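Local atomic coordinates of putative lipase/esterase (Lactobacillus plantarum WCFS1, PDB entry 3BXP), a protein that probably hydrolyses carboxylic ester bonds, as a putative carboxylesterase of the alpha/beta-hydrolase superfamily. Residues A12-D24 with M62-Q74. Residues are numbered along the deposited sequence; the frame is centred on the assembly and turned at random. Where two conformers were deposited one is given.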
# COMPACT_ATOMS: atom_id res chain seq x y z
N ALA B 12 30.58 -20.98 -0.28
CA ALA B 12 29.83 -22.23 -0.41
C ALA B 12 30.07 -22.89 -1.77
O ALA B 12 29.26 -23.67 -2.23
CB ALA B 12 28.34 -21.99 -0.18
N ALA B 13 31.23 -22.58 -2.36
CA ALA B 13 31.66 -23.17 -3.63
C ALA B 13 30.70 -22.79 -4.73
O ALA B 13 30.57 -23.49 -5.73
CB ALA B 13 31.78 -24.73 -3.54
N HIS B 14 30.03 -21.66 -4.57
CA HIS B 14 29.14 -21.14 -5.63
C HIS B 14 29.52 -19.69 -5.87
O HIS B 14 28.98 -18.77 -5.22
CB HIS B 14 27.68 -21.22 -5.21
CG HIS B 14 27.10 -22.61 -5.31
ND1 HIS B 14 27.42 -23.60 -4.42
CD2 HIS B 14 26.23 -23.14 -6.19
CE1 HIS B 14 26.81 -24.72 -4.78
NE2 HIS B 14 26.04 -24.46 -5.83
N PRO B 15 30.47 -19.46 -6.78
CA PRO B 15 30.93 -18.11 -7.10
C PRO B 15 29.83 -17.26 -7.67
O PRO B 15 28.87 -17.80 -8.23
CB PRO B 15 31.99 -18.34 -8.17
CG PRO B 15 32.45 -19.71 -7.92
CD PRO B 15 31.26 -20.48 -7.50
N PHE B 16 29.96 -15.95 -7.50
CA PHE B 16 28.95 -15.00 -7.94
C PHE B 16 29.56 -13.65 -8.19
O PHE B 16 30.58 -13.30 -7.58
CB PHE B 16 27.83 -14.85 -6.92
CG PHE B 16 28.29 -14.37 -5.57
CD1 PHE B 16 28.90 -15.25 -4.69
CD2 PHE B 16 28.09 -13.05 -5.16
CE1 PHE B 16 29.33 -14.83 -3.45
CE2 PHE B 16 28.53 -12.64 -3.91
CZ PHE B 16 29.13 -13.51 -3.06
N GLN B 17 28.93 -12.89 -9.07
CA GLN B 17 29.45 -11.58 -9.41
C GLN B 17 28.68 -10.42 -8.83
O GLN B 17 27.44 -10.36 -8.82
CB GLN B 17 29.57 -11.43 -10.91
CG GLN B 17 30.72 -12.28 -11.45
CD GLN B 17 30.72 -12.32 -12.94
OE1 GLN B 17 29.67 -12.21 -13.56
NE2 GLN B 17 31.91 -12.49 -13.54
N ILE B 18 29.46 -9.46 -8.37
CA ILE B 18 28.92 -8.24 -7.82
C ILE B 18 29.57 -7.06 -8.54
O ILE B 18 30.71 -7.17 -9.04
CB ILE B 18 29.20 -8.14 -6.32
CG1 ILE B 18 30.70 -7.88 -6.09
CG2 ILE B 18 28.64 -9.37 -5.57
CD1 ILE B 18 31.04 -7.51 -4.61
N THR B 19 28.87 -5.95 -8.58
CA THR B 19 29.47 -4.65 -8.94
C THR B 19 29.19 -3.69 -7.80
O THR B 19 28.02 -3.48 -7.41
CB THR B 19 28.89 -4.10 -10.24
OG1 THR B 19 29.18 -5.01 -11.30
CG2 THR B 19 29.48 -2.72 -10.61
N ALA B 20 30.24 -3.07 -7.29
CA ALA B 20 30.10 -2.01 -6.29
C ALA B 20 30.25 -0.64 -6.90
O ALA B 20 31.10 -0.39 -7.75
CB ALA B 20 31.11 -2.17 -5.16
N TYR B 21 29.36 0.21 -6.49
CA TYR B 21 29.40 1.62 -6.89
C TYR B 21 29.60 2.45 -5.64
O TYR B 21 28.67 2.65 -4.85
CB TYR B 21 28.09 1.98 -7.55
CG TYR B 21 27.75 1.15 -8.76
CD1 TYR B 21 28.25 1.47 -10.01
CD2 TYR B 21 26.95 0.04 -8.63
CE1 TYR B 21 27.91 0.71 -11.12
CE2 TYR B 21 26.60 -0.73 -9.75
CZ TYR B 21 27.09 -0.37 -10.98
OH TYR B 21 26.74 -1.13 -12.06
N TRP B 22 30.85 2.88 -5.47
CA TRP B 22 31.28 3.59 -4.29
C TRP B 22 31.14 5.06 -4.50
O TRP B 22 31.80 5.64 -5.35
CB TRP B 22 32.73 3.23 -3.93
CG TRP B 22 33.03 1.83 -3.74
CD1 TRP B 22 33.93 1.06 -4.48
CD2 TRP B 22 32.49 0.93 -2.73
NE1 TRP B 22 33.96 -0.21 -3.99
CE2 TRP B 22 33.09 -0.34 -2.94
CE3 TRP B 22 31.57 1.08 -1.70
CZ2 TRP B 22 32.80 -1.44 -2.13
CZ3 TRP B 22 31.25 -0.03 -0.92
CH2 TRP B 22 31.89 -1.26 -1.12
N LEU B 23 30.25 5.66 -3.73
CA LEU B 23 30.11 7.13 -3.79
C LEU B 23 31.35 7.83 -3.26
O LEU B 23 31.85 7.49 -2.19
CB LEU B 23 28.86 7.55 -3.00
CG LEU B 23 28.33 8.97 -3.14
CD1 LEU B 23 28.04 9.29 -4.58
CD2 LEU B 23 27.07 9.11 -2.26
N ASP B 24 31.86 8.81 -4.01
CA ASP B 24 32.95 9.65 -3.53
C ASP B 24 32.56 10.52 -2.34
O ASP B 24 31.37 10.96 -2.17
CB ASP B 24 33.47 10.63 -4.61
CG ASP B 24 34.17 9.93 -5.76
OD1 ASP B 24 34.58 8.78 -5.60
OD2 ASP B 24 34.35 10.58 -6.82
N MSE B 62 21.70 6.36 -5.44
CA MSE B 62 22.99 7.01 -5.20
C MSE B 62 22.88 8.51 -5.13
O MSE B 62 23.55 9.12 -4.29
CB MSE B 62 24.01 6.60 -6.23
CG MSE B 62 24.26 5.12 -6.06
SE MSE B 62 25.67 4.59 -7.11
CE MSE B 62 27.11 5.34 -6.01
N ALA B 63 22.06 9.10 -6.00
CA ALA B 63 21.92 10.56 -6.02
C ALA B 63 21.39 11.04 -4.68
O ALA B 63 21.55 12.23 -4.33
CB ALA B 63 21.01 11.03 -7.18
N ALA B 64 20.78 10.14 -3.92
CA ALA B 64 20.31 10.48 -2.58
C ALA B 64 21.40 10.45 -1.50
O ALA B 64 21.18 10.85 -0.34
CB ALA B 64 19.13 9.57 -2.14
N GLY B 65 22.59 9.99 -1.87
CA GLY B 65 23.72 9.88 -0.92
C GLY B 65 23.95 8.51 -0.31
O GLY B 65 24.12 8.35 0.90
N MSE B 66 23.93 7.50 -1.18
CA MSE B 66 24.17 6.13 -0.77
C MSE B 66 25.12 5.43 -1.71
O MSE B 66 25.17 5.72 -2.91
CB MSE B 66 22.85 5.37 -0.76
CG MSE B 66 21.85 5.99 0.17
SE MSE B 66 20.21 4.90 0.10
CE MSE B 66 20.62 3.97 -1.20
N HIS B 67 25.83 4.47 -1.17
CA HIS B 67 26.56 3.52 -2.02
C HIS B 67 25.55 2.47 -2.54
O HIS B 67 24.50 2.29 -1.92
CB HIS B 67 27.54 2.76 -1.19
CG HIS B 67 28.60 3.57 -0.53
ND1 HIS B 67 29.54 4.29 -1.23
CD2 HIS B 67 28.92 3.68 0.78
CE1 HIS B 67 30.40 4.81 -0.36
NE2 HIS B 67 30.05 4.45 0.86
N THR B 68 25.89 1.82 -3.66
CA THR B 68 25.09 0.67 -4.07
C THR B 68 25.96 -0.46 -4.51
O THR B 68 27.03 -0.26 -5.06
CB THR B 68 24.05 1.04 -5.13
OG1 THR B 68 24.70 1.40 -6.36
CG2 THR B 68 23.18 2.18 -4.62
N VAL B 69 25.48 -1.67 -4.26
CA VAL B 69 26.16 -2.91 -4.75
C VAL B 69 25.09 -3.74 -5.41
O VAL B 69 24.01 -3.92 -4.84
CB VAL B 69 26.82 -3.73 -3.59
CG1 VAL B 69 27.32 -5.17 -4.06
CG2 VAL B 69 28.01 -2.94 -2.92
N VAL B 70 25.36 -4.22 -6.62
CA VAL B 70 24.45 -5.15 -7.29
C VAL B 70 24.99 -6.54 -7.15
O VAL B 70 26.17 -6.76 -7.42
CB VAL B 70 24.24 -4.76 -8.78
CG1 VAL B 70 23.32 -5.81 -9.46
CG2 VAL B 70 23.65 -3.31 -8.89
N LEU B 71 24.14 -7.44 -6.65
CA LEU B 71 24.44 -8.83 -6.31
C LEU B 71 23.76 -9.75 -7.31
O LEU B 71 22.56 -9.86 -7.32
CB LEU B 71 23.98 -9.17 -4.90
CG LEU B 71 23.97 -10.71 -4.64
CD1 LEU B 71 25.30 -11.42 -4.87
CD2 LEU B 71 23.40 -10.90 -3.22
N ASN B 72 24.55 -10.35 -8.19
CA ASN B 72 24.05 -11.30 -9.15
C ASN B 72 23.99 -12.70 -8.55
O ASN B 72 24.87 -13.46 -8.73
CB ASN B 72 24.93 -11.25 -10.40
CG ASN B 72 24.52 -10.16 -11.42
OD1 ASN B 72 23.62 -9.34 -11.21
ND2 ASN B 72 25.17 -10.20 -12.57
N TYR B 73 22.94 -12.97 -7.82
CA TYR B 73 22.78 -14.18 -6.98
C TYR B 73 22.59 -15.41 -7.89
O TYR B 73 22.24 -15.32 -9.07
CB TYR B 73 21.63 -13.98 -5.97
CG TYR B 73 20.38 -13.61 -6.71
CD1 TYR B 73 19.64 -14.60 -7.33
CD2 TYR B 73 19.96 -12.28 -6.84
CE1 TYR B 73 18.49 -14.30 -8.09
CE2 TYR B 73 18.83 -11.96 -7.62
CZ TYR B 73 18.11 -12.96 -8.24
OH TYR B 73 17.01 -12.63 -9.03
N GLN B 74 22.77 -16.58 -7.29
CA GLN B 74 22.63 -17.84 -7.99
C GLN B 74 21.34 -17.95 -8.80
O GLN B 74 20.23 -17.77 -8.28
CB GLN B 74 22.64 -18.95 -6.95
CG GLN B 74 22.73 -20.31 -7.47
CD GLN B 74 24.00 -20.54 -8.22
OE1 GLN B 74 25.08 -20.37 -7.67
NE2 GLN B 74 23.89 -20.92 -9.49
O HOH W 1 27.65 -20.23 -8.39
O HOH W 2 26.81 -14.31 -10.50
O HOH W 3 26.76 -12.02 -13.71
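His-67 bonds to Leu-23 at the end of the ladder between strands 16-23 and 67-72, its side chain taking the place of a backbone partner. Its ND1 accepts the N-H of Leu-23 at 2.9 Å, close to the ring plane, and NE2 bonds to His-105 O. CG is anti to the carbonyl carbon (chi1 -62°), which carries the ring across to strand 16-23. There one face meets the edge of Trp-22 in a T-shaped stack, planes at 81°. A phenylalanine in its place would probably leave the Leu-23 N-H without its acceptor and the ring without its tie to His-105. Trp-22 itself is held by Glu-5 through NE1. Farther along, Thr-19 and Val-70 exchange two backbone bonds, as do Tyr-21 and Thr-68. The bend at chi3 (75°) of selenomethionine Met-62 brings its CE to 3.3 Å from Tyr-21 O. Met-62 SE lies obliquely to the ring, a Met-aromatic contact. Val-70 CG2 meets the same ring at its edge, 4.0 Å from Tyr-21 CE2. Beside Ile-18, Leu-71 CD1 packs against Phe-16 CD2. At Asn-72 one direct bond remains, from its N to Gln-17 O; a water joins Gln-17 N to Asn-72 O. This antiparallel pairing, with strand 2-9 outside it, leads into the parallel strands typical of the alpha/beta-hydrolase fold.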